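PDB 6UM4: malate dehydrogenase from Naegleria fowleri, which probably catalyses the reversible oxidation of malate to oxaloacetate with a nicotinamide coenzyme, as other malate dehydrogenases do. Local coordinates for residues Val98-Ser103 against Ala174-Leu179; Lys130-Glu135 against Glu160-Asp165; Leu288-Ile293 against Gly389-Ser394. All blocks are in the same frame, centred on the assembly; numbering follows the deposited sequence.

Contact 1 of 3, residues Val98-Ser103 against Ala174-Leu179; sequences VTITVS and ADYAIL
Asp175 carries its CG beside its own backbone N (chi1 -63°), which swings the carboxylate across to the facing strand, where OD2 accepts from Thr99 N at 2.9 Å, on its anti side and slightly out of plane. OD1 is bonded to Asn214, so both oxygens are engaged and the group's rotation is fixed. Tyr176 has a similar first torsion (chi1 -58°), which brings the edge of its ring to Val98 CG2, 3.8 Å from Tyr176 CE2. Ile100 CG2 packs 3.9 Å from Tyr176 CB.

Thr99 O accepts two bonds, from Asp175 N at 2.8 Å and from Tyr176 N at 3.1 Å. A regular parallel ladder follows: Thr101 N to Tyr176 O, Ile178 N to Thr101 O, and a longer rung of 3.2 Å from Ser103 N to Ile178 O. Val102 and Ile178 face helix 108-118, whereas Thr101 OG1 is bonded to Ala170 O. These are the first and fourth strands of the Rossmann sheet, neighbours at its topological switch point. The chemistry implies that a side-chain carboxylate stands in for a main-chain acceptor at the start of the pairing, satisfying Thr99 N where the ladder opens.

Contact 2 of 3, residues Lys130-Glu135 against Glu160-Asp165; sequences KLRLLE and EIYLTD
Arg132 lays its guanidinium flat on the ring of Tyr162, on the face of the strand pair that also carries Lys130 and Glu160. The two planes are only 15° apart and their centres 4.0 Å apart. NH2 is the nearest atom, over one face of the ring but offset toward its rim, 3.3 Å from Tyr162 CE2. Arg132 CZ makes an off-centre cation-pi contact, 4.1 Å from the centroid of the Tyr162 ring. A bend at chi3 (79°) turns the arginine's end over the tyrosine, and NH2 is also bonded to Asp169 O, which helps to hold the flat group in place.

Charged groups meet less directly. Lys130 NZ and Glu160 OE1 lie 4.4 Å apart, beyond a salt bridge. One water joins Arg132 NH1 to the same OE1 atom; another does so with a weak bond on the arginine side. Water thus probably mediates the attraction between Glu160 and Arg132, with no direct salt bridge between them.

Apolar contacts occupy the other face. Leu133 CD1 touches Ile161 CG2 at 3.7 Å and Leu163 CD2 at 3.9 Å, while Ile161 and Leu163 also rest on helix 140-151.

Backbone bonds tie the strands in parallel register, among them Tyr162 N to Leu131 O (2.8 Å) and a longer rung from Glu135 N to Thr164 O at 3.2 Å. Beyond the ladder, Glu135 OE2 accepts from Cys106 N. Strand 129-134, helix 140-151 and edge strand 158-164 form the beta-alpha-beta unit typical of a Rossmann NAD-binding domain.

Contact 3 of 3, residues Leu288-Ile293 against Gly389-Ser394; sequences LSFTTI and GLPINS
Phe290 presents its ring to Leu390, whose CD2 sits over the middle of one face, 4.0 Å from the ring centroid and almost on the ring normal, a clear CH-pi contact. The opposite face is covered from within its own segment by Ser289 CB, so that the ring is sandwiched between a leucine methyl and the preceding residue. At the edge, the carbonyl oxygen of Pro391 approaches Phe290 CZ to 3.4 Å near the ring plane, an approach consistent with weak attraction to the slightly positive aromatic hydrogens. Ile392 CD1 is also at this edge, 4.3 Å from Phe290 CZ. Leu390 CB touches Phe290 CZ at 3.6 Å, and the pyrrolidine CD of Pro391 lies beside the ring, 3.7 Å from Phe290 CE1.

The aromatic residue stands third in a type I beta turn, closed by Thr291 N to Leu288 O at 3.1 Å. In the C-terminal alpha/beta domain this turn connects strand 285-287 to strand 292-293, which flank strand 271-277 on its two sides. Its partner, 389-394, lies in the loop between strand 383-386 and helix 394-414, and Asn393 is the N-cap of that helix, its OD1 accepting from Ser396 N.

No hydrogen bond crosses between the segments. Asn393 ND2 comes only to 4.0 Å from Ser289 OG, whose stronger partner is Asp287 OD1 and whose weak one is Ser396 OG in helix 394-414. With CG beside the backbone N (chi1 -44°), Phe290 directs its ring toward the second segment, while its carbonyl oxygen accepts from Arg273 NE and Leu390 N is bonded to the hydroxyl of Tyr364.

Contacts 1 and 2 belong to one parallel sheet, with centres about 9 Å apart. Strand 98-102 is shared ground between them, pairing with strand 176-179 on one side and with strand 129-134 on the other, where probable hydrogen bonds run from Ile100 N to Lys130 O and from Leu134 N to Val102 O, both 2.8 Å. Contact 3 lies on the other side of the chain's centre, in the C-terminal domain, its nearest atoms about 26 Å from contact 1 and about 34 Å from contact 2. The Ser103 and Glu135 ends of contacts 1 and 2 probably border the coenzyme site, as in other Rossmann dehydrogenases.

Contact 1 of 3, residues Val98-Ser103 against Ala174-Leu179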
ATOM      1  N   VAL A  98      -5.134  15.169 -13.021  1.00 28.59           N
ATOM      2  CA  VAL A  98      -4.283  14.498 -13.993  1.00 29.13           C
ATOM      3  C   VAL A  98      -4.789  13.065 -14.158  1.00 33.45           C
ATOM      4  O   VAL A  98      -5.456  12.507 -13.280  1.00 33.22           O
ATOM      5  CB  VAL A  98      -2.799  14.506 -13.575  1.00 28.71           C
ATOM      6  CG1 VAL A  98      -2.324  15.933 -13.369  1.00 26.61           C
ATOM      7  CG2 VAL A  98      -2.617  13.665 -12.297  1.00 24.83           C
ATOM      8  N   THR A  99      -4.455  12.472 -15.300  1.00 25.59           N
ATOM      9  CA  THR A  99      -4.882  11.128 -15.679  1.00 25.14           C
ATOM     10  C   THR A  99      -3.689  10.175 -15.693  1.00 31.31           C
ATOM     11  O   THR A  99      -2.675  10.457 -16.348  1.00 29.30           O
ATOM     12  CB  THR A  99      -5.532  11.172 -17.063  1.00 25.92           C
ATOM     13  OG1 THR A  99      -6.714  11.954 -16.994  1.00 27.02           O
ATOM     14  CG2 THR A  99      -5.892   9.779 -17.546  1.00 26.22           C
ATOM     15  N   ILE A 100      -3.817   9.032 -15.012  1.00 23.39           N
ATOM     16  CA  ILE A 100      -2.742   8.043 -14.924  1.00 22.45           C
ATOM     17  C   ILE A 100      -3.250   6.722 -15.488  1.00 22.36           C
ATOM     18  O   ILE A 100      -4.225   6.161 -14.977  1.00 23.04           O
ATOM     19  CB  ILE A 100      -2.263   7.840 -13.476  1.00 23.24           C
ATOM     20  CG1 ILE A 100      -1.984   9.175 -12.784  1.00 22.13           C
ATOM     21  CG2 ILE A 100      -1.007   6.978 -13.446  1.00 21.00           C
ATOM     22  CD1 ILE A 100      -2.304   9.121 -11.267  1.00 25.23           C
ATOM     23  N   THR A 101      -2.566   6.192 -16.492  1.00 22.17           N
ATOM     24  CA  THR A 101      -2.883   4.873 -17.040  1.00 22.14           C
ATOM     25  C   THR A 101      -1.976   3.819 -16.412  1.00 21.33           C
ATOM     26  O   THR A 101      -0.756   3.978 -16.404  1.00 20.86           O
ATOM     27  CB  THR A 101      -2.713   4.856 -18.564  1.00 22.59           C
ATOM     28  OG1 THR A 101      -3.493   5.909 -19.140  1.00 23.45           O
ATOM     29  CG2 THR A 101      -3.158   3.522 -19.142  1.00 22.76           C
ATOM     30  N   VAL A 102      -2.564   2.732 -15.916  1.00 21.27           N
ATOM     31  CA  VAL A 102      -1.800   1.645 -15.313  1.00 23.73           C
ATOM     32  C   VAL A 102      -2.208   0.353 -16.006  1.00 25.68           C
ATOM     33  O   VAL A 102      -3.393  -0.007 -16.010  1.00 21.51           O
ATOM     34  CB  VAL A 102      -2.013   1.532 -13.790  1.00 20.83           C
ATOM     35  CG1 VAL A 102      -1.185   0.375 -13.235  1.00 19.89           C
ATOM     36  CG2 VAL A 102      -1.641   2.836 -13.083  1.00 20.44           C
ATOM     37  N   SER A 103      -1.236  -0.331 -16.608  1.00 24.49           N
ATOM     38  CA  SER A 103      -1.476  -1.639 -17.194  1.00 21.13           C
ATOM     39  C   SER A 103      -1.224  -2.722 -16.143  1.00 22.99           C
ATOM     40  O   SER A 103      -0.785  -2.447 -15.025  1.00 21.50           O
ATOM     41  CB  SER A 103      -0.595  -1.839 -18.433  1.00 21.25           C
ATOM     42  OG  SER A 103       0.769  -1.955 -18.057  1.00 20.65           O
ATOM     43  N   ALA A 174      -3.804  10.440 -21.269  1.00 31.83           N
ATOM     44  CA  ALA A 174      -2.883  10.108 -20.191  1.00 25.24           C
ATOM     45  C   ALA A 174      -1.870  11.224 -19.985  1.00 26.53           C
ATOM     46  O   ALA A 174      -1.290  11.741 -20.948  1.00 25.77           O
ATOM     47  CB  ALA A 174      -2.171   8.790 -20.487  1.00 24.45           C
ATOM     48  N   ASP A 175      -1.694  11.624 -18.727  1.00 26.43           N
ATOM     49  CA  ASP A 175      -0.578  12.467 -18.327  1.00 27.87           C
ATOM     50  C   ASP A 175       0.577  11.636 -17.808  1.00 28.37           C
ATOM     51  O   ASP A 175       1.732  12.075 -17.864  1.00 23.64           O
ATOM     52  CB  ASP A 175      -0.985  13.452 -17.231  1.00 25.21           C
ATOM     53  CG  ASP A 175      -2.032  14.401 -17.677  1.00 32.24           C
ATOM     54  OD1 ASP A 175      -1.787  15.116 -18.672  1.00 36.17           O
ATOM     55  OD2 ASP A 175      -3.096  14.431 -17.026  1.00 26.72           O
ATOM     56  N   TYR A 176       0.256  10.452 -17.296  1.00 23.03           N
ATOM     57  CA  TYR A 176       1.204   9.520 -16.723  1.00 26.16           C
ATOM     58  C   TYR A 176       0.809   8.116 -17.135  1.00 24.56           C
ATOM     59  O   TYR A 176      -0.377   7.806 -17.264  1.00 25.60           O
ATOM     60  CB  TYR A 176       1.214   9.626 -15.196  1.00 21.67           C
ATOM     61  CG  TYR A 176       1.549  11.004 -14.695  1.00 22.84           C
ATOM     62  CD1 TYR A 176       2.858  11.475 -14.719  1.00 26.58           C
ATOM     63  CD2 TYR A 176       0.573  11.845 -14.229  1.00 22.80           C
ATOM     64  CE1 TYR A 176       3.174  12.752 -14.262  1.00 24.68           C
ATOM     65  CE2 TYR A 176       0.874  13.122 -13.770  1.00 24.19           C
ATOM     66  CZ  TYR A 176       2.173  13.568 -13.787  1.00 24.00           C
ATOM     67  OH  TYR A 176       2.458  14.841 -13.339  1.00 23.99           O
ATOM     68  N   ALA A 177       1.806   7.267 -17.343  1.00 21.18           N
ATOM     69  CA  ALA A 177       1.531   5.861 -17.586  1.00 20.91           C
ATOM     70  C   ALA A 177       2.566   5.024 -16.847  1.00 21.11           C
ATOM     71  O   ALA A 177       3.769   5.265 -16.959  1.00 24.70           O
ATOM     72  CB  ALA A 177       1.510   5.533 -19.086  1.00 21.39           C
ATOM     73  N   ILE A 178       2.090   4.039 -16.096  1.00 20.54           N
ATOM     74  CA  ILE A 178       2.942   3.087 -15.395  1.00 19.74           C
ATOM     75  C   ILE A 178       2.661   1.720 -15.999  1.00 20.14           C
ATOM     76  O   ILE A 178       1.526   1.229 -15.940  1.00 25.20           O
ATOM     77  CB  ILE A 178       2.695   3.089 -13.871  1.00 20.21           C
ATOM     78  CG1 ILE A 178       3.031   4.468 -13.304  1.00 21.97           C
ATOM     79  CG2 ILE A 178       3.556   2.023 -13.175  1.00 18.45           C
ATOM     80  CD1 ILE A 178       2.690   4.628 -11.851  1.00 27.03           C
ATOM     81  N   LEU A 179       3.672   1.135 -16.629  1.00 19.26           N
ATOM     82  CA  LEU A 179       3.482  -0.059 -17.445  1.00 20.62           C
ATOM     83  C   LEU A 179       3.974  -1.266 -16.669  1.00 21.97           C
ATOM     84  O   LEU A 179       5.168  -1.579 -16.685  1.00 20.84           O
ATOM     85  CB  LEU A 179       4.201   0.103 -18.781  1.00 19.90           C
ATOM     86  CG  LEU A 179       3.684   1.349 -19.485  1.00 20.33           C
ATOM     87  CD1 LEU A 179       4.166   1.458 -20.911  1.00 21.84           C
ATOM     88  CD2 LEU A 179       2.126   1.352 -19.420  1.00 20.69           C
TER

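Contact 2 of 3, residues Lys130-Glu135 against Glu160-Asp165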
ATOM      1  N   LYS A 130      -7.175  10.640 -11.830  1.00 25.88           N
ATOM      2  CA  LYS A 130      -8.048   9.744 -12.568  1.00 25.60           C
ATOM      3  C   LYS A 130      -7.232   8.544 -13.010  1.00 27.90           C
ATOM      4  O   LYS A 130      -6.165   8.704 -13.618  1.00 31.75           O
ATOM      5  CB  LYS A 130      -8.672  10.436 -13.776  1.00 26.57           C
ATOM      6  CG  LYS A 130      -9.513  11.658 -13.433  1.00 35.57           C
ATOM      7  CD  LYS A 130     -10.141  12.256 -14.670  1.00 28.78           C
ATOM      8  CE  LYS A 130     -10.918  13.515 -14.313  1.00 31.93           C
ATOM      9  NZ  LYS A 130     -11.702  14.018 -15.472  1.00 37.87           N
ATOM     10  N   LEU A 131      -7.735   7.355 -12.720  1.00 24.43           N
ATOM     11  CA  LEU A 131      -7.044   6.115 -13.039  1.00 26.94           C
ATOM     12  C   LEU A 131      -7.699   5.478 -14.251  1.00 30.39           C
ATOM     13  O   LEU A 131      -8.917   5.284 -14.275  1.00 24.85           O
ATOM     14  CB  LEU A 131      -7.082   5.156 -11.852  1.00 31.27           C
ATOM     15  CG  LEU A 131      -6.211   5.510 -10.646  1.00 22.67           C
ATOM     16  CD1 LEU A 131      -6.488   4.544  -9.492  1.00 22.51           C
ATOM     17  CD2 LEU A 131      -4.776   5.462 -11.055  1.00 21.91           C
ATOM     18  N   ARG A 132      -6.894   5.157 -15.250  1.00 23.78           N
ATOM     19  CA  ARG A 132      -7.342   4.374 -16.388  1.00 24.18           C
ATOM     20  C   ARG A 132      -6.611   3.046 -16.306  1.00 23.49           C
ATOM     21  O   ARG A 132      -5.400   2.981 -16.548  1.00 22.88           O
ATOM     22  CB  ARG A 132      -7.074   5.111 -17.701  1.00 27.30           C
ATOM     23  CG  ARG A 132      -7.850   6.434 -17.810  1.00 28.49           C
ATOM     24  CD  ARG A 132      -7.650   7.115 -19.177  1.00 26.10           C
ATOM     25  NE  ARG A 132      -8.473   6.521 -20.219  1.00 26.84           N
ATOM     26  CZ  ARG A 132      -9.747   6.861 -20.441  1.00 36.06           C
ATOM     27  NH1 ARG A 132     -10.382   7.645 -19.574  1.00 28.25           N
ATOM     28  NH2 ARG A 132     -10.427   6.298 -21.437  1.00 29.07           N
ATOM     29  N   LEU A 133      -7.352   2.000 -15.986  1.00 23.71           N
ATOM     30  CA  LEU A 133      -6.802   0.707 -15.604  1.00 25.44           C
ATOM     31  C   LEU A 133      -6.949  -0.261 -16.764  1.00 29.61           C
ATOM     32  O   LEU A 133      -8.068  -0.506 -17.225  1.00 26.43           O
ATOM     33  CB  LEU A 133      -7.531   0.160 -14.376  1.00 23.91           C
ATOM     34  CG  LEU A 133      -7.521   1.070 -13.154  1.00 24.78           C
ATOM     35  CD1 LEU A 133      -8.201   0.373 -11.970  1.00 23.31           C
ATOM     36  CD2 LEU A 133      -6.058   1.432 -12.822  1.00 24.73           C
ATOM     37  N   LEU A 134      -5.833  -0.839 -17.199  1.00 25.80           N
ATOM     38  CA  LEU A 134      -5.790  -1.713 -18.362  1.00 25.03           C
ATOM     39  C   LEU A 134      -5.448  -3.135 -17.938  1.00 24.81           C
ATOM     40  O   LEU A 134      -4.571  -3.345 -17.099  1.00 27.44           O
ATOM     41  CB  LEU A 134      -4.744  -1.215 -19.369  1.00 27.27           C
ATOM     42  CG  LEU A 134      -4.460  -2.156 -20.533  1.00 25.79           C
ATOM     43  CD1 LEU A 134      -5.735  -2.288 -21.337  1.00 24.87           C
ATOM     44  CD2 LEU A 134      -3.334  -1.646 -21.404  1.00 28.55           C
ATOM     45  N   GLU A 135      -6.149  -4.107 -18.509  1.00 26.00           N
ATOM     46  CA  GLU A 135      -5.864  -5.510 -18.252  1.00 24.30           C
ATOM     47  C   GLU A 135      -6.135  -6.301 -19.521  1.00 28.58           C
ATOM     48  O   GLU A 135      -6.699  -5.789 -20.491  1.00 29.89           O
ATOM     49  CB  GLU A 135      -6.708  -6.061 -17.077  1.00 24.53           C
ATOM     50  CG  GLU A 135      -5.963  -6.247 -15.761  1.00 24.10           C
ATOM     51  CD  GLU A 135      -4.777  -7.231 -15.848  1.00 30.00           C
ATOM     52  OE1 GLU A 135      -4.727  -8.058 -16.791  1.00 33.89           O
ATOM     53  OE2 GLU A 135      -3.881  -7.165 -14.976  1.00 28.26           O
ATOM     54  N   GLU A 160     -11.948   9.536 -10.752  1.00 28.03           N
ATOM     55  CA  GLU A 160     -12.524   8.601 -11.700  1.00 28.16           C
ATOM     56  C   GLU A 160     -11.688   7.337 -11.707  1.00 27.02           C
ATOM     57  O   GLU A 160     -10.474   7.390 -11.524  1.00 28.03           O
ATOM     58  CB  GLU A 160     -12.578   9.189 -13.121  1.00 28.67           C
ATOM     59  CG  GLU A 160     -13.372   8.336 -14.096  1.00 37.42           C
ATOM     60  CD  GLU A 160     -13.157   8.710 -15.559  1.00 43.18           C
ATOM     61  OE1 GLU A 160     -12.485   9.727 -15.840  1.00 44.52           O
ATOM     62  OE2 GLU A 160     -13.702   7.996 -16.429  1.00 43.37           O
ATOM     63  N   ILE A 161     -12.350   6.205 -11.931  1.00 27.18           N
ATOM     64  CA  ILE A 161     -11.695   4.934 -12.223  1.00 26.37           C
ATOM     65  C   ILE A 161     -12.319   4.396 -13.505  1.00 26.94           C
ATOM     66  O   ILE A 161     -13.498   4.026 -13.514  1.00 31.12           O
ATOM     67  CB  ILE A 161     -11.854   3.913 -11.086  1.00 30.77           C
ATOM     68  CG1 ILE A 161     -11.360   4.492  -9.758  1.00 29.60           C
ATOM     69  CG2 ILE A 161     -11.079   2.645 -11.426  1.00 27.05           C
ATOM     70  CD1 ILE A 161     -11.688   3.600  -8.544  1.00 30.58           C
ATOM     71  N   TYR A 162     -11.539   4.335 -14.579  1.00 29.83           N
ATOM     72  CA  TYR A 162     -11.993   3.816 -15.864  1.00 33.80           C
ATOM     73  C   TYR A 162     -11.296   2.489 -16.142  1.00 33.46           C
ATOM     74  O   TYR A 162     -10.080   2.374 -15.952  1.00 28.43           O
ATOM     75  CB  TYR A 162     -11.713   4.824 -16.985  1.00 38.75           C
ATOM     76  CG  TYR A 162     -12.086   4.332 -18.372  1.00 38.15           C
ATOM     77  CD1 TYR A 162     -13.395   4.417 -18.838  1.00 37.69           C
ATOM     78  CD2 TYR A 162     -11.121   3.795 -19.222  1.00 33.13           C
ATOM     79  CE1 TYR A 162     -13.735   3.968 -20.126  1.00 37.23           C
ATOM     80  CE2 TYR A 162     -11.451   3.343 -20.488  1.00 37.51           C
ATOM     81  CZ  TYR A 162     -12.755   3.433 -20.941  1.00 43.40           C
ATOM     82  OH  TYR A 162     -13.060   2.981 -22.213  1.00 52.12           O
ATOM     83  N   LEU A 163     -12.070   1.487 -16.566  1.00 27.07           N
ATOM     84  CA  LEU A 163     -11.579   0.130 -16.797  1.00 27.37           C
ATOM     85  C   LEU A 163     -11.665  -0.227 -18.273  1.00 30.37           C
ATOM     86  O   LEU A 163     -12.672   0.065 -18.918  1.00 28.28           O
ATOM     87  CB  LEU A 163     -12.405  -0.898 -16.023  1.00 27.15           C
ATOM     88  CG  LEU A 163     -12.770  -0.673 -14.561  1.00 27.06           C
ATOM     89  CD1 LEU A 163     -13.516  -1.890 -14.077  1.00 27.63           C
ATOM     90  CD2 LEU A 163     -11.546  -0.419 -13.722  1.00 25.93           C
ATOM     91  N   THR A 164     -10.639  -0.904 -18.797  1.00 26.74           N
ATOM     92  CA  THR A 164     -10.684  -1.280 -20.206  1.00 27.36           C
ATOM     93  C   THR A 164      -9.683  -2.385 -20.498  1.00 26.90           C
ATOM     94  O   THR A 164      -8.692  -2.562 -19.785  1.00 27.94           O
ATOM     95  CB  THR A 164     -10.433  -0.072 -21.125  1.00 27.54           C
ATOM     96  OG1 THR A 164     -10.446  -0.501 -22.491  1.00 28.22           O
ATOM     97  CG2 THR A 164      -9.118   0.602 -20.825  1.00 26.52           C
ATOM     98  N   ASP A 165      -9.960  -3.141 -21.559  1.00 27.68           N
ATOM     99  CA  ASP A 165      -8.965  -4.049 -22.116  1.00 28.42           C
ATOM    100  C   ASP A 165      -8.420  -3.549 -23.450  1.00 27.70           C
ATOM    101  O   ASP A 165      -7.866  -4.335 -24.223  1.00 27.95           O
ATOM    102  CB  ASP A 165      -9.532  -5.463 -22.265  1.00 33.40           C
ATOM    103  CG  ASP A 165     -10.726  -5.533 -23.208  1.00 41.63           C
ATOM    104  OD1 ASP A 165     -11.072  -4.514 -23.848  1.00 45.15           O
ATOM    105  OD2 ASP A 165     -11.323  -6.629 -23.311  1.00 46.94           O
TER
HETATM  106  O   HOH W   1     -13.814  12.769 -15.740  1.00 38.92           O
HETATM  107  O   HOH W   2      -9.842   9.057 -17.269  1.00 32.41           O
HETATM  108  O   HOH W   3     -12.942   9.678 -18.577  1.00 43.00           O

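Contact 3 of 3, residues Leu288-Ile293 against Gly389-Ser394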
ATOM      1  N   LEU A 288      29.034   1.831  -5.374  1.00 22.71           N
ATOM      2  CA  LEU A 288      29.359   2.475  -4.109  1.00 23.99           C
ATOM      3  C   LEU A 288      30.534   3.436  -4.226  1.00 32.63           C
ATOM      4  O   LEU A 288      30.967   3.983  -3.207  1.00 26.19           O
ATOM      5  CB  LEU A 288      29.690   1.426  -3.032  1.00 26.35           C
ATOM      6  CG  LEU A 288      28.492   0.656  -2.449  1.00 24.56           C
ATOM      7  CD1 LEU A 288      28.898  -0.451  -1.483  1.00 23.04           C
ATOM      8  CD2 LEU A 288      27.533   1.619  -1.794  1.00 22.19           C
ATOM      9  N   SER A 289      31.046   3.675  -5.440  1.00 28.21           N
ATOM     10  CA  SER A 289      32.311   4.405  -5.571  1.00 33.72           C
ATOM     11  C   SER A 289      32.249   5.787  -4.934  1.00 32.18           C
ATOM     12  O   SER A 289      33.277   6.299  -4.491  1.00 26.45           O
ATOM     13  CB  SER A 289      32.725   4.559  -7.040  1.00 29.12           C
ATOM     14  OG  SER A 289      32.773   3.316  -7.721  1.00 30.38           O
ATOM     15  N   PHE A 290      31.074   6.426  -4.910  1.00 26.17           N
ATOM     16  CA  PHE A 290      30.961   7.795  -4.418  1.00 25.26           C
ATOM     17  C   PHE A 290      30.152   7.910  -3.135  1.00 26.16           C
ATOM     18  O   PHE A 290      29.904   9.027  -2.666  1.00 30.86           O
ATOM     19  CB  PHE A 290      30.346   8.673  -5.510  1.00 28.37           C
ATOM     20  CG  PHE A 290      30.919   8.417  -6.877  1.00 33.91           C
ATOM     21  CD1 PHE A 290      32.159   8.923  -7.231  1.00 34.58           C
ATOM     22  CD2 PHE A 290      30.224   7.650  -7.803  1.00 34.47           C
ATOM     23  CE1 PHE A 290      32.690   8.678  -8.492  1.00 35.64           C
ATOM     24  CE2 PHE A 290      30.751   7.401  -9.066  1.00 29.63           C
ATOM     25  CZ  PHE A 290      31.980   7.916  -9.409  1.00 32.56           C
ATOM     26  N   THR A 291      29.729   6.792  -2.565  1.00 25.70           N
ATOM     27  CA  THR A 291      28.753   6.817  -1.488  1.00 28.62           C
ATOM     28  C   THR A 291      29.355   7.383  -0.207  1.00 35.27           C
ATOM     29  O   THR A 291      30.522   7.133   0.116  1.00 32.19           O
ATOM     30  CB  THR A 291      28.208   5.409  -1.269  1.00 25.90           C
ATOM     31  OG1 THR A 291      27.719   4.906  -2.524  1.00 29.33           O
ATOM     32  CG2 THR A 291      27.055   5.418  -0.255  1.00 23.32           C
ATOM     33  N   THR A 292      28.553   8.162   0.524  1.00 30.87           N
ATOM     34  CA  THR A 292      28.976   8.663   1.825  1.00 32.48           C
ATOM     35  C   THR A 292      27.954   8.275   2.885  1.00 31.48           C
ATOM     36  O   THR A 292      26.786   8.015   2.598  1.00 33.62           O
ATOM     37  CB  THR A 292      29.183  10.185   1.826  1.00 36.47           C
ATOM     38  OG1 THR A 292      27.944  10.836   1.527  1.00 42.73           O
ATOM     39  CG2 THR A 292      30.238  10.589   0.817  1.00 34.10           C
ATOM     40  N   ILE A 293      28.426   8.224   4.123  1.00 26.45           N
ATOM     41  CA  ILE A 293      27.610   7.885   5.274  1.00 32.27           C
ATOM     42  C   ILE A 293      27.851   8.971   6.306  1.00 38.23           C
ATOM     43  O   ILE A 293      29.002   9.201   6.700  1.00 43.75           O
ATOM     44  CB  ILE A 293      27.965   6.502   5.837  1.00 32.95           C
ATOM     45  CG1 ILE A 293      27.769   5.436   4.765  1.00 34.04           C
ATOM     46  CG2 ILE A 293      27.146   6.198   7.110  1.00 33.21           C
ATOM     47  CD1 ILE A 293      28.350   4.095   5.151  1.00 39.27           C
ATOM     48  N   GLY A 389      30.490  14.714 -14.129  1.00 47.29           N
ATOM     49  CA  GLY A 389      31.812  14.900 -13.564  1.00 49.20           C
ATOM     50  C   GLY A 389      32.356  13.746 -12.756  1.00 43.00           C
ATOM     51  O   GLY A 389      33.414  13.894 -12.140  1.00 37.25           O
ATOM     52  N   LEU A 390      31.681  12.614 -12.734  1.00 38.18           N
ATOM     53  CA  LEU A 390      32.123  11.536 -11.868  1.00 32.53           C
ATOM     54  C   LEU A 390      33.327  10.836 -12.490  1.00 34.04           C
ATOM     55  O   LEU A 390      33.277  10.453 -13.661  1.00 31.28           O
ATOM     56  CB  LEU A 390      30.992  10.549 -11.620  1.00 26.84           C
ATOM     57  CG  LEU A 390      29.739  11.124 -10.958  1.00 28.84           C
ATOM     58  CD1 LEU A 390      28.660  10.067 -10.887  1.00 24.97           C
ATOM     59  CD2 LEU A 390      30.071  11.653  -9.568  1.00 28.53           C
ATOM     60  N   PRO A 391      34.431  10.684 -11.755  1.00 30.57           N
ATOM     61  CA  PRO A 391      35.561   9.890 -12.263  1.00 30.16           C
ATOM     62  C   PRO A 391      35.236   8.407 -12.170  1.00 33.64           C
ATOM     63  O   PRO A 391      34.917   7.894 -11.095  1.00 41.71           O
ATOM     64  CB  PRO A 391      36.713  10.278 -11.328  1.00 31.16           C
ATOM     65  CG  PRO A 391      36.040  10.639 -10.049  1.00 35.99           C
ATOM     66  CD  PRO A 391      34.670  11.198 -10.397  1.00 29.73           C
ATOM     67  N   ILE A 392      35.308   7.717 -13.303  1.00 31.41           N
ATOM     68  CA  ILE A 392      34.937   6.309 -13.394  1.00 29.62           C
ATOM     69  C   ILE A 392      36.211   5.476 -13.342  1.00 30.68           C
ATOM     70  O   ILE A 392      37.012   5.513 -14.275  1.00 30.41           O
ATOM     71  CB  ILE A 392      34.148   6.021 -14.678  1.00 28.21           C
ATOM     72  CG1 ILE A 392      32.907   6.914 -14.764  1.00 29.95           C
ATOM     73  CG2 ILE A 392      33.714   4.574 -14.717  1.00 27.54           C
ATOM     74  CD1 ILE A 392      31.995   6.807 -13.556  1.00 27.40           C
ATOM     75  N   ASN A 393      36.398   4.699 -12.277  1.00 29.18           N
ATOM     76  CA  ASN A 393      37.581   3.855 -12.212  1.00 32.36           C
ATOM     77  C   ASN A 393      37.411   2.586 -13.039  1.00 30.04           C
ATOM     78  O   ASN A 393      36.342   2.283 -13.571  1.00 29.11           O
ATOM     79  CB  ASN A 393      37.932   3.472 -10.774  1.00 36.34           C
ATOM     80  CG  ASN A 393      36.795   2.785 -10.039  1.00 38.08           C
ATOM     81  OD1 ASN A 393      36.161   1.835 -10.531  1.00 34.77           O
ATOM     82  ND2 ASN A 393      36.594   3.210  -8.798  1.00 39.52           N
ATOM     83  N   SER A 394      38.499   1.824 -13.106  1.00 30.94           N
ATOM     84  CA  SER A 394      38.569   0.663 -13.986  1.00 32.34           C
ATOM     85  C   SER A 394      37.647  -0.454 -13.516  1.00 33.43           C
ATOM     86  O   SER A 394      37.094  -1.193 -14.338  1.00 39.88           O
ATOM     87  CB  SER A 394      40.017   0.169 -14.064  1.00 33.76           C
ATOM     88  OG  SER A 394      40.054  -1.193 -14.446  1.00 36.26           O
TER